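Local structure of RagB/SusD domain protein (Flavobacterium johnsoniae, 5J5U) at residues 37-42 with 245-250; 48-53 with 58-63; 53-58 with 252-257; 309-312 with 316-319. The protein probably binds chitin or chitin fragments at the outer membrane, as a SusD homologue in a polysaccharide utilization locus for chitin conversion. All blocks are in the same frame, centred on the assembly; numbering follows the deposited sequence.

Interaction 1 of 4, residues 37-42 with 245-250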
loop_
_atom_site.group_PDB
_atom_site.type_symbol
_atom_site.label_atom_id
_atom_site.label_comp_id
_atom_site.label_asym_id
_atom_site.label_seq_id
_atom_site.Cartn_x
_atom_site.Cartn_y
_atom_site.Cartn_z
ATOM N N THR A 37 -5.697 -7.401 -6.396
ATOM C CA THR A 37 -5.978 -6.132 -5.736
ATOM C C THR A 37 -4.787 -5.187 -5.726
ATOM O O THR A 37 -4.952 -3.989 -5.913
ATOM C CB THR A 37 -6.429 -6.342 -4.282
ATOM O OG1 THR A 37 -7.371 -7.411 -4.229
ATOM C CG2 THR A 37 -7.089 -5.077 -3.759
ATOM N N ASN A 38 -3.596 -5.733 -5.508
ATOM C CA ASN A 38 -2.357 -4.950 -5.493
ATOM C C ASN A 38 -1.872 -4.656 -6.919
ATOM O O ASN A 38 -1.857 -3.485 -7.359
ATOM C CB ASN A 38 -1.275 -5.704 -4.677
ATOM C CG ASN A 38 0.077 -4.954 -4.568
ATOM O OD1 ASN A 38 0.289 -3.871 -5.128
ATOM N ND2 ASN A 38 1.001 -5.562 -3.836
ATOM N N LEU A 39 -1.524 -5.720 -7.645
ATOM C CA LEU A 39 -0.925 -5.571 -8.964
ATOM C C LEU A 39 -1.908 -5.021 -9.997
ATOM O O LEU A 39 -1.692 -3.967 -10.538
ATOM C CB LEU A 39 -0.352 -6.920 -9.456
ATOM C CG LEU A 39 0.459 -6.983 -10.774
ATOM C CD1 LEU A 39 1.356 -5.767 -10.938
ATOM C CD2 LEU A 39 1.301 -8.260 -10.898
ATOM N N ILE A 40 -2.997 -5.730 -10.251
ATOM C CA ILE A 40 -3.851 -5.391 -11.381
ATOM C C ILE A 40 -4.662 -4.125 -11.142
ATOM O O ILE A 40 -4.514 -3.156 -11.887
ATOM C CB ILE A 40 -4.826 -6.559 -11.743
ATOM C CG1 ILE A 40 -4.059 -7.723 -12.358
ATOM C CG2 ILE A 40 -5.894 -6.065 -12.711
ATOM C CD1 ILE A 40 -4.838 -9.037 -12.389
ATOM N N TYR A 41 -5.524 -4.116 -10.134
ATOM C CA TYR A 41 -6.413 -2.957 -9.985
ATOM C C TYR A 41 -5.729 -1.761 -9.290
ATOM O O TYR A 41 -5.635 -0.694 -9.908
ATOM C CB TYR A 41 -7.696 -3.332 -9.249
ATOM C CG TYR A 41 -8.799 -3.850 -10.160
ATOM C CD1 TYR A 41 -8.918 -3.412 -11.471
ATOM C CD2 TYR A 41 -9.707 -4.799 -9.708
ATOM C CE1 TYR A 41 -9.922 -3.895 -12.300
ATOM C CE2 TYR A 41 -10.725 -5.283 -10.521
ATOM C CZ TYR A 41 -10.824 -4.838 -11.816
ATOM O OH TYR A 41 -11.817 -5.339 -12.618
ATOM N N SER A 42 -5.233 -1.903 -8.054
ATOM C CA SER A 42 -4.587 -0.723 -7.405
ATOM C C SER A 42 -3.417 -0.228 -8.241
ATOM O O SER A 42 -3.323 0.966 -8.540
ATOM C CB SER A 42 -4.089 -1.031 -5.982
ATOM O OG SER A 42 -5.161 -1.205 -5.082
ATOM N N ASN A 245 6.405 -14.933 -1.989
ATOM C CA ASN A 245 5.851 -13.595 -2.181
ATOM C C ASN A 245 4.675 -13.674 -3.162
ATOM O O ASN A 245 4.832 -14.109 -4.298
ATOM C CB ASN A 245 6.965 -12.628 -2.669
ATOM C CG ASN A 245 6.482 -11.179 -2.885
ATOM O OD1 ASN A 245 5.536 -10.942 -3.641
ATOM N ND2 ASN A 245 7.166 -10.207 -2.262
ATOM N N GLY A 246 3.480 -13.305 -2.705
ATOM C CA GLY A 246 2.294 -13.318 -3.560
ATOM C C GLY A 246 2.350 -12.345 -4.736
ATOM O O GLY A 246 1.852 -12.613 -5.840
ATOM N N LEU A 247 2.961 -11.194 -4.493
ATOM C CA LEU A 247 3.083 -10.179 -5.536
ATOM C C LEU A 247 3.952 -10.713 -6.679
ATOM O O LEU A 247 3.615 -10.536 -7.862
ATOM C CB LEU A 247 3.665 -8.880 -4.978
ATOM C CG LEU A 247 3.937 -7.829 -6.045
ATOM C CD1 LEU A 247 2.658 -7.453 -6.771
ATOM C CD2 LEU A 247 4.619 -6.583 -5.450
ATOM N N SER A 248 5.045 -11.392 -6.327
ATOM C CA SER A 248 5.885 -11.998 -7.354
ATOM C C SER A 248 5.095 -13.064 -8.084
ATOM O O SER A 248 5.174 -13.178 -9.293
ATOM C CB SER A 248 7.155 -12.610 -6.762
ATOM O OG SER A 248 7.899 -11.639 -6.052
ATOM N N TYR A 249 4.283 -13.809 -7.352
ATOM C CA TYR A 249 3.392 -14.759 -8.002
ATOM C C TYR A 249 2.598 -14.060 -9.116
ATOM O O TYR A 249 2.456 -14.593 -10.219
ATOM C CB TYR A 249 2.443 -15.399 -6.990
ATOM C CG TYR A 249 1.313 -16.166 -7.631
ATOM C CD1 TYR A 249 1.533 -17.428 -8.165
ATOM C CD2 TYR A 249 0.030 -15.632 -7.699
ATOM C CE1 TYR A 249 0.516 -18.141 -8.750
ATOM C CE2 TYR A 249 -1.003 -16.336 -8.293
ATOM C CZ TYR A 249 -0.747 -17.596 -8.814
ATOM O OH TYR A 249 -1.749 -18.321 -9.401
ATOM N N GLY A 250 2.075 -12.871 -8.828
ATOM C CA GLY A 250 1.382 -12.124 -9.872
ATOM C C GLY A 250 2.310 -11.745 -11.033
ATOM O O GLY A 250 1.976 -11.942 -12.191
#

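Interaction 2 of 4, residues 48-53 with 58-63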
loop_
_atom_site.group_PDB
_atom_site.type_symbol
_atom_site.label_atom_id
_atom_site.label_comp_id
_atom_site.label_asym_id
_atom_site.label_seq_id
_atom_site.Cartn_x
_atom_site.Cartn_y
_atom_site.Cartn_z
ATOM N N HIS A 48 1.237 2.685 -11.374
ATOM C CA HIS A 48 2.506 2.092 -11.037
ATOM C C HIS A 48 2.988 1.214 -12.216
ATOM O O HIS A 48 4.184 1.182 -12.528
ATOM C CB HIS A 48 2.382 1.245 -9.771
ATOM C CG HIS A 48 2.584 2.016 -8.505
ATOM N ND1 HIS A 48 2.329 1.477 -7.260
ATOM C CD2 HIS A 48 2.998 3.282 -8.286
ATOM C CE1 HIS A 48 2.594 2.379 -6.329
ATOM N NE2 HIS A 48 2.995 3.485 -6.929
ATOM N N TYR A 49 2.064 0.499 -12.867
ATOM C CA TYR A 49 2.452 -0.445 -13.935
ATOM C C TYR A 49 1.637 -0.354 -15.229
ATOM O O TYR A 49 0.452 0.044 -15.216
ATOM C CB TYR A 49 2.327 -1.889 -13.433
ATOM C CG TYR A 49 2.841 -2.147 -12.033
ATOM C CD1 TYR A 49 4.198 -2.321 -11.790
ATOM C CD2 TYR A 49 1.968 -2.255 -10.969
ATOM C CE1 TYR A 49 4.673 -2.583 -10.534
ATOM C CE2 TYR A 49 2.438 -2.533 -9.676
ATOM C CZ TYR A 49 3.797 -2.693 -9.468
ATOM O OH TYR A 49 4.277 -2.949 -8.196
ATOM N N SER A 50 2.244 -0.779 -16.338
ATOM C CA SER A 50 1.482 -1.016 -17.571
ATOM C C SER A 50 2.182 -2.021 -18.511
ATOM O O SER A 50 3.384 -2.222 -18.433
ATOM C CB SER A 50 1.219 0.320 -18.287
ATOM O OG SER A 50 0.160 0.193 -19.223
ATOM N N GLY A 51 1.444 -2.660 -19.408
ATOM C CA GLY A 51 2.094 -3.530 -20.368
ATOM C C GLY A 51 1.589 -4.947 -20.487
ATOM O O GLY A 51 1.458 -5.459 -21.598
ATOM N N SER A 52 1.351 -5.599 -19.353
ATOM C CA SER A 52 0.828 -6.961 -19.359
ATOM C C SER A 52 -0.668 -6.975 -19.706
ATOM O O SER A 52 -1.350 -5.964 -19.561
ATOM C CB SER A 52 1.045 -7.640 -18.007
ATOM O OG SER A 52 0.026 -7.302 -17.076
ATOM N N TRP A 53 -1.169 -8.115 -20.160
ATOM C CA TRP A 53 -2.583 -8.256 -20.487
ATOM C C TRP A 53 -3.491 -7.936 -19.298
ATOM O O TRP A 53 -4.342 -7.062 -19.382
ATOM C CB TRP A 53 -2.880 -9.677 -20.994
ATOM C CG TRP A 53 -4.339 -9.995 -21.075
ATOM C CD1 TRP A 53 -5.039 -10.839 -20.256
ATOM C CD2 TRP A 53 -5.294 -9.458 -22.008
ATOM N NE1 TRP A 53 -6.363 -10.876 -20.637
ATOM C CE2 TRP A 53 -6.544 -10.039 -21.710
ATOM C CE3 TRP A 53 -5.210 -8.552 -23.072
ATOM C CZ2 TRP A 53 -7.697 -9.740 -22.427
ATOM C CZ3 TRP A 53 -6.358 -8.253 -23.786
ATOM C CH2 TRP A 53 -7.585 -8.850 -23.462
ATOM N N TYR A 58 -7.450 -4.637 -17.540
ATOM C CA TYR A 58 -8.447 -4.420 -16.487
ATOM C C TYR A 58 -8.095 -3.263 -15.540
ATOM O O TYR A 58 -8.976 -2.435 -15.251
ATOM C CB TYR A 58 -8.678 -5.722 -15.705
ATOM C CG TYR A 58 -9.084 -6.842 -16.641
ATOM C CD1 TYR A 58 -10.350 -6.861 -17.221
ATOM C CD2 TYR A 58 -8.182 -7.841 -17.010
ATOM C CE1 TYR A 58 -10.723 -7.855 -18.098
ATOM C CE2 TYR A 58 -8.555 -8.854 -17.900
ATOM C CZ TYR A 58 -9.832 -8.849 -18.439
ATOM O OH TYR A 58 -10.223 -9.832 -19.319
ATOM N N GLY A 59 -6.840 -3.176 -15.085
ATOM C CA GLY A 59 -6.454 -2.117 -14.163
ATOM C C GLY A 59 -6.157 -0.752 -14.802
ATOM O O GLY A 59 -6.553 0.295 -14.327
ATOM N N SER A 60 -5.436 -0.769 -15.902
ATOM C CA SER A 60 -5.008 0.460 -16.526
ATOM C C SER A 60 -6.177 1.153 -17.262
ATOM O O SER A 60 -6.402 2.343 -17.088
ATOM C CB SER A 60 -3.852 0.148 -17.477
ATOM O OG SER A 60 -3.081 1.292 -17.709
ATOM N N LYS A 61 -6.943 0.385 -18.040
ATOM C CA LYS A 61 -8.041 0.951 -18.835
ATOM C C LYS A 61 -9.406 0.993 -18.112
ATOM O O LYS A 61 -10.322 1.645 -18.599
ATOM C CB LYS A 61 -8.197 0.165 -20.138
ATOM C CG LYS A 61 -6.993 0.227 -21.033
ATOM C CD LYS A 61 -7.303 -0.282 -22.440
ATOM C CE LYS A 61 -7.668 -1.741 -22.479
ATOM N NZ LYS A 61 -7.793 -2.250 -23.900
ATOM N N PHE A 62 -9.517 0.313 -16.965
ATOM C CA PHE A 62 -10.745 0.221 -16.146
ATOM C C PHE A 62 -11.834 -0.700 -16.744
ATOM O O PHE A 62 -12.797 -0.253 -17.350
ATOM C CB PHE A 62 -11.329 1.616 -15.882
ATOM C CG PHE A 62 -10.289 2.642 -15.477
ATOM C CD1 PHE A 62 -9.172 2.262 -14.720
ATOM C CD2 PHE A 62 -10.424 3.978 -15.859
ATOM C CE1 PHE A 62 -8.223 3.181 -14.350
ATOM C CE2 PHE A 62 -9.488 4.915 -15.499
ATOM C CZ PHE A 62 -8.368 4.526 -14.744
ATOM N N LYS A 63 -11.657 -1.997 -16.561
ATOM C CA LYS A 63 -12.667 -2.971 -16.926
ATOM C C LYS A 63 -12.967 -3.868 -15.713
ATOM O O LYS A 63 -12.055 -4.258 -14.984
ATOM C CB LYS A 63 -12.214 -3.813 -18.123
ATOM C CG LYS A 63 -12.058 -3.038 -19.398
ATOM C CD LYS A 63 -11.875 -3.967 -20.585
ATOM C CE LYS A 63 -11.599 -3.173 -21.852
ATOM N NZ LYS A 63 -11.437 -4.091 -22.992
HETATM O O HOH W 1 -1.712 2.032 -15.509
HETATM O O HOH W 2 -8.725 -12.022 -19.447
#

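Interaction 3 of 4, residues 53-58 with 252-257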
loop_
_atom_site.group_PDB
_atom_site.type_symbol
_atom_site.label_atom_id
_atom_site.label_comp_id
_atom_site.label_asym_id
_atom_site.label_seq_id
_atom_site.Cartn_x
_atom_site.Cartn_y
_atom_site.Cartn_z
ATOM N N TRP A 53 -1.169 -8.115 -20.160
ATOM C CA TRP A 53 -2.583 -8.256 -20.487
ATOM C C TRP A 53 -3.491 -7.936 -19.298
ATOM O O TRP A 53 -4.342 -7.062 -19.382
ATOM C CB TRP A 53 -2.880 -9.677 -20.994
ATOM C CG TRP A 53 -4.339 -9.995 -21.075
ATOM C CD1 TRP A 53 -5.039 -10.839 -20.256
ATOM C CD2 TRP A 53 -5.294 -9.458 -22.008
ATOM N NE1 TRP A 53 -6.363 -10.876 -20.637
ATOM C CE2 TRP A 53 -6.544 -10.039 -21.710
ATOM C CE3 TRP A 53 -5.210 -8.552 -23.072
ATOM C CZ2 TRP A 53 -7.697 -9.740 -22.427
ATOM C CZ3 TRP A 53 -6.358 -8.253 -23.786
ATOM C CH2 TRP A 53 -7.585 -8.850 -23.462
ATOM N N ALA A 54 -3.288 -8.618 -18.180
ATOM C CA ALA A 54 -4.195 -8.463 -17.040
ATOM C C ALA A 54 -4.209 -7.021 -16.472
ATOM O O ALA A 54 -5.279 -6.401 -16.272
ATOM C CB ALA A 54 -3.815 -9.468 -15.952
ATOM N N VAL A 55 -3.025 -6.476 -16.241
ATOM C CA VAL A 55 -2.947 -5.174 -15.586
ATOM C C VAL A 55 -3.492 -4.078 -16.518
ATOM O O VAL A 55 -4.319 -3.260 -16.114
ATOM C CB VAL A 55 -1.495 -4.868 -15.126
ATOM C CG1 VAL A 55 -1.401 -3.503 -14.546
ATOM C CG2 VAL A 55 -1.016 -5.906 -14.082
ATOM N N THR A 56 -3.072 -4.107 -17.777
ATOM C CA THR A 56 -3.458 -3.074 -18.724
ATOM C C THR A 56 -4.927 -3.149 -19.078
ATOM O O THR A 56 -5.633 -2.117 -19.061
ATOM C CB THR A 56 -2.680 -3.151 -20.055
ATOM O OG1 THR A 56 -1.286 -3.305 -19.795
ATOM C CG2 THR A 56 -2.930 -1.882 -20.890
ATOM N N GLU A 57 -5.369 -4.364 -19.408
ATOM C CA GLU A 57 -6.733 -4.577 -19.871
ATOM C C GLU A 57 -7.731 -4.243 -18.785
ATOM O O GLU A 57 -8.724 -3.571 -19.075
ATOM C CB GLU A 57 -6.938 -6.011 -20.365
ATOM C CG GLU A 57 -8.383 -6.364 -20.764
ATOM C CD GLU A 57 -8.860 -5.687 -22.069
ATOM O OE1 GLU A 57 -8.164 -4.808 -22.609
ATOM O OE2 GLU A 57 -9.946 -6.041 -22.564
ATOM N N TYR A 58 -7.450 -4.637 -17.540
ATOM C CA TYR A 58 -8.447 -4.420 -16.487
ATOM C C TYR A 58 -8.095 -3.263 -15.540
ATOM O O TYR A 58 -8.976 -2.435 -15.251
ATOM C CB TYR A 58 -8.678 -5.722 -15.705
ATOM C CG TYR A 58 -9.084 -6.842 -16.641
ATOM C CD1 TYR A 58 -10.350 -6.861 -17.221
ATOM C CD2 TYR A 58 -8.182 -7.841 -17.010
ATOM C CE1 TYR A 58 -10.723 -7.855 -18.098
ATOM C CE2 TYR A 58 -8.555 -8.854 -17.900
ATOM C CZ TYR A 58 -9.832 -8.849 -18.439
ATOM O OH TYR A 58 -10.223 -9.832 -19.319
ATOM N N ILE A 252 4.878 -13.254 -12.065
ATOM C CA ILE A 252 5.248 -14.481 -12.788
ATOM C C ILE A 252 4.060 -15.039 -13.583
ATOM O O ILE A 252 4.236 -15.547 -14.681
ATOM C CB ILE A 252 5.817 -15.547 -11.822
ATOM C CG1 ILE A 252 7.156 -15.070 -11.265
ATOM C CG2 ILE A 252 6.058 -16.876 -12.523
ATOM C CD1 ILE A 252 7.636 -15.815 -10.025
ATOM N N SER A 253 2.844 -14.903 -13.065
ATOM C CA SER A 253 1.676 -15.355 -13.824
ATOM C C SER A 253 1.332 -14.392 -14.972
ATOM O O SER A 253 0.600 -14.753 -15.880
ATOM C CB SER A 253 0.481 -15.529 -12.906
ATOM O OG SER A 253 0.917 -16.101 -11.696
ATOM N N ASP A 254 1.854 -13.175 -14.924
ATOM C CA ASP A 254 1.769 -12.264 -16.067
ATOM C C ASP A 254 2.893 -12.534 -17.073
ATOM O O ASP A 254 3.106 -11.749 -18.013
ATOM C CB ASP A 254 1.822 -10.807 -15.618
ATOM C CG ASP A 254 0.544 -10.365 -14.938
ATOM O OD1 ASP A 254 -0.504 -11.024 -15.108
ATOM O OD2 ASP A 254 0.582 -9.334 -14.242
ATOM N N GLU A 255 3.611 -13.639 -16.864
ATOM C CA GLU A 255 4.724 -14.034 -17.739
ATOM C C GLU A 255 5.784 -12.944 -17.877
ATOM O O GLU A 255 6.326 -12.747 -18.963
ATOM C CB GLU A 255 4.200 -14.391 -19.129
ATOM C CG GLU A 255 3.127 -15.464 -19.147
ATOM C CD GLU A 255 2.672 -15.770 -20.558
ATOM O OE1 GLU A 255 3.545 -15.926 -21.437
ATOM O OE2 GLU A 255 1.446 -15.829 -20.794
ATOM N N HIS A 256 6.075 -12.252 -16.776
ATOM C CA HIS A 256 7.073 -11.184 -16.755
ATOM C C HIS A 256 6.753 -10.157 -17.826
ATOM O O HIS A 256 7.647 -9.581 -18.435
ATOM C CB HIS A 256 8.489 -11.756 -16.928
ATOM C CG HIS A 256 8.867 -12.723 -15.851
ATOM N ND1 HIS A 256 9.318 -12.318 -14.611
ATOM C CD2 HIS A 256 8.804 -14.076 -15.804
ATOM C CE1 HIS A 256 9.547 -13.378 -13.861
ATOM N NE2 HIS A 256 9.238 -14.458 -14.558
ATOM N N GLY A 257 5.458 -9.941 -18.048
ATOM C CA GLY A 257 4.998 -8.978 -19.023
ATOM C C GLY A 257 4.701 -7.613 -18.440
ATOM O O GLY A 257 4.293 -6.705 -19.164
HETATM O O HOH W 3 -1.238 -10.896 -18.108
#

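Interaction 4 of 4, residues 309-312 with 316-319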
loop_
_atom_site.group_PDB
_atom_site.type_symbol
_atom_site.label_atom_id
_atom_site.label_comp_id
_atom_site.label_asym_id
_atom_site.label_seq_id
_atom_site.Cartn_x
_atom_site.Cartn_y
_atom_site.Cartn_z
ATOM N N TRP A 309 3.139 -5.145 -26.262
ATOM C CA TRP A 309 3.345 -5.477 -27.668
ATOM C C TRP A 309 2.892 -4.344 -28.603
ATOM O O TRP A 309 3.099 -4.418 -29.816
ATOM C CB TRP A 309 2.610 -6.767 -28.027
ATOM C CG TRP A 309 1.127 -6.751 -27.664
ATOM C CD1 TRP A 309 0.093 -6.247 -28.420
ATOM C CD2 TRP A 309 0.523 -7.286 -26.470
ATOM N NE1 TRP A 309 -1.118 -6.432 -27.758
ATOM C CE2 TRP A 309 -0.879 -7.074 -26.570
ATOM C CE3 TRP A 309 1.026 -7.916 -25.331
ATOM C CZ2 TRP A 309 -1.772 -7.468 -25.565
ATOM C CZ3 TRP A 309 0.128 -8.311 -24.335
ATOM C CH2 TRP A 309 -1.253 -8.078 -24.465
ATOM N N GLU A 310 2.317 -3.287 -28.030
ATOM C CA GLU A 310 1.882 -2.130 -28.812
ATOM C C GLU A 310 2.901 -1.008 -28.710
ATOM O O GLU A 310 2.756 0.010 -29.365
ATOM C CB GLU A 310 0.515 -1.612 -28.336
ATOM C CG GLU A 310 -0.642 -2.589 -28.466
ATOM C CD GLU A 310 -1.936 -2.042 -27.877
ATOM O OE1 GLU A 310 -1.881 -1.300 -26.871
ATOM O OE2 GLU A 310 -3.010 -2.334 -28.435
ATOM N N VAL A 311 3.910 -1.175 -27.862
ATOM C CA VAL A 311 4.959 -0.168 -27.749
ATOM C C VAL A 311 5.642 0.039 -29.124
ATOM O O VAL A 311 5.944 -0.929 -29.824
ATOM C CB VAL A 311 6.012 -0.574 -26.668
ATOM C CG1 VAL A 311 7.129 0.458 -26.568
ATOM C CG2 VAL A 311 5.341 -0.750 -25.301
ATOM N N VAL A 312 5.848 1.292 -29.533
ATOM C CA VAL A 312 6.547 1.532 -30.799
ATOM C C VAL A 312 7.975 0.996 -30.657
ATOM O O VAL A 312 8.744 1.464 -29.817
ATOM C CB VAL A 312 6.560 3.027 -31.205
ATOM C CG1 VAL A 312 7.418 3.242 -32.464
ATOM C CG2 VAL A 312 5.145 3.536 -31.414
ATOM N N ASN A 316 10.737 -4.780 -26.394
ATOM C CA ASN A 316 12.162 -4.549 -26.099
ATOM C C ASN A 316 12.497 -3.068 -25.965
ATOM O O ASN A 316 13.483 -2.699 -25.308
ATOM C CB ASN A 316 13.054 -5.176 -27.174
ATOM C CG ASN A 316 13.128 -6.677 -27.060
ATOM O OD1 ASN A 316 12.946 -7.244 -25.979
ATOM N ND2 ASN A 316 13.358 -7.339 -28.179
ATOM N N ALA A 317 11.670 -2.233 -26.595
ATOM C CA ALA A 317 11.847 -0.789 -26.602
ATOM C C ALA A 317 11.242 -0.137 -25.358
ATOM O O ALA A 317 10.980 1.068 -25.342
ATOM C CB ALA A 317 11.242 -0.186 -27.868
ATOM N N ALA A 318 10.981 -0.942 -24.335
ATOM C CA ALA A 318 10.563 -0.401 -23.049
ATOM C C ALA A 318 11.365 -1.035 -21.902
ATOM O O ALA A 318 11.688 -2.221 -21.937
ATOM C CB ALA A 318 9.030 -0.601 -22.839
ATOM N N SER A 319 11.686 -0.231 -20.896
ATOM C CA SER A 319 12.324 -0.735 -19.687
ATOM C C SER A 319 11.480 -1.813 -19.034
ATOM O O SER A 319 10.239 -1.784 -19.102
ATOM C CB SER A 319 12.556 0.389 -18.667
ATOM O OG SER A 319 13.617 1.251 -19.048
#

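Interaction 1 of 4, residues 37-42 with 245-250
Leu39 and Asn38 on helix 31-45 meet Leu247 and Gly250 on helix 246-253 in a wholly buried contact. The second segment begins at Asn245, the N-cap of its helix: OD1 accepts a hydrogen bond from Ser248 N at 2.8 Å, with the N-H standing above the amide's carbonyl plane rather than on a lone pair. Its ND2 is held by Thr330 O. Two residues on, Leu247 brings CD1 across to the neighbour. That methyl lies 3.9 Å from Asn38 ND2 and 4.1 Å from Leu39 CB, and the Leu247 and Asn38 side chains cross at about a right angle. The amide is not spent on the leucine: Asn38 ND2 donates to Gln34 OE1 and Phe413 O, and OD1 accepts from Ser415 N, so the group is pinned while the methyl merely packs on it. Ser248 turns its back on the contact, and its OG hydrogen-bonds Leu327 O. Further along, Gly250 presents bare backbone, and Leu39, its CG swung anti to the backbone N (chi1 -174°), lays CD2 3.6 Å from Gly250 C. The two helix segments pass 9.6 Å apart at 48°. Helix 31-45, widened by a pi-type turn at 37-42, is flanked further round by helix 53-60, which touches Leu39 and Ile40, and by helices 66-90 and 415-425, which meet Thr37.

Interaction 2 of 4, residues 48-53 with 58-63
Tyr58 turns the edge of its phenol ring toward the face of the Trp53 indole, an offset edge-to-face pair with centroids 5.8 Å apart (five-membered ring to phenol) and planes at 83°. At the in-plane edge of both rings sits one water, which accepts from Trp53 NE1 at 2.9 Å and hydrogen-bonds Tyr58 OH at 2.7 Å. Glu57, between them in sequence, supplies aliphatic carbon to a face of each ring: CB offset toward the indole rim, CG over the phenol centre. The motif is a short strand, 49-50, turning through an N-cap into helix 53-60, which widens to a pi-type turn toward its end. Ser52 is that N-cap, its OG accepting from Val55 N, and Gly51 makes the corner with positive phi. Trp53 has CG anti to the backbone N (chi1 168°), while Tyr58 keeps CG beside its own N (chi1 -56°), and the two side chains cross obliquely. Phe307 meets the indole, and Trp309 lies close by. On the inner side the strand and the helix end are joined through a single water. Ser50 OG and Ser60 OG stand 3.7 Å apart with no direct hydrogen bond between them. Gly305 N donates to the Ser60 hydroxyl. A second water accepts a hydrogen bond from Ser60 OG at 2.7 Å and donates one to Tyr49 O at 3.0 Å.

Interaction 3 of 4, residues 53-58 with 252-257
Asp254 points its CB toward Ala54 and Val55 at the start of helix 53-60. From CB, which only sets the direction, CG lies beside the backbone N and anti to the carbonyl carbon (chi1 -73°), and the carboxylate divides its two oxygens between the neighbours. OD1 rests 3.8 Å from Ala54 CB and accepts from His35 NE2. It also accepts a hydrogen bond from a water at 3.1 Å, and the same water accepts from Ala54 N, likewise at 3.1 Å, bridging the carboxylate to the first turn of the helix. OD2 stands 3.8 Å from Val55 CG2, the valine crossing the aspartate at about a right angle. On that side Asp258 OD2 comes close, an unfavourable neighbour that His35 and the start of helix 53-60 probably offset. Asp254 is the first residue to leave helix 246-253, and the chain then closes in a Schellman motif with Glu255, at positive phi, as C-prime: His256 N bonds Phe251 O, and Glu255 N bonds Ile252 O. The C-terminal end of one helix thus meets the N-terminal end of another. Helix 31-45 touches both, Leu39 reaching Val55 and Asp254 alike, and strand 259-260, paired with strand 49-50, follows just after.

Interaction 4 of 4, residues 309-312 with 316-319
Val311 sets its CG1 methyl against Ala317 and Ala318, 4.3 Å from Ala318 CB and 4.4 Å from Ala317 CB, with the carbonyl Ala317 O a little nearer at 4.1 Å. One branch does all this: CG1 sits anti to the backbone N (chi1 179°), beside the carbonyl carbon, and reaches the small methyls of both alanines. Val302, earlier in the same loop, touches Val311 and Ala318 as well, so the valine packs among apolar groups although it is not fully buried. Next along the chain, Val312 behaves differently. Its CB points away, and the residue meets its partner through the backbone, Val312 O lying 3.6 Å from Ala317 CB. Both segments belong to the long irregular excursion between strands 280-281 and 320-321, which pair antiparallel in a two-stranded sheet; neither forms a strand here, and no hydrogen bond passes between them. The chain leaves Val312, turns through three residues and comes back at Asn316. Ser319 then ties the returning arm to its surroundings, with OG bonded to Glu300 N and its carbonyl O to His259 ND1.

Overall arrangement
Interactions 1, 2 and 3 form one continuous patch, with centres 8 to 12 Å apart. Interactions 2 and 3 share helix 53-60 with Trp53 and Tyr58; interactions 1 and 3 share helix 246-253. Helix 31-45 binds the group together: Leu39 and Ile40 reach helix 53-60, and Tyr41 OH probably hydrogen-bonds Lys63 O. Along the chain, the interaction 3 segments alternate with those of interactions 1 and 2, drawing residues some 200 positions apart into one packed region. Interaction 4 comes last in sequence, its centre 15 Å from those of interactions 2 and 3, touching them through Trp309 against Trp53. Buried helix packing about 11 Å from the chain's centre thus gives way to a partly buried loop about 28 Å out.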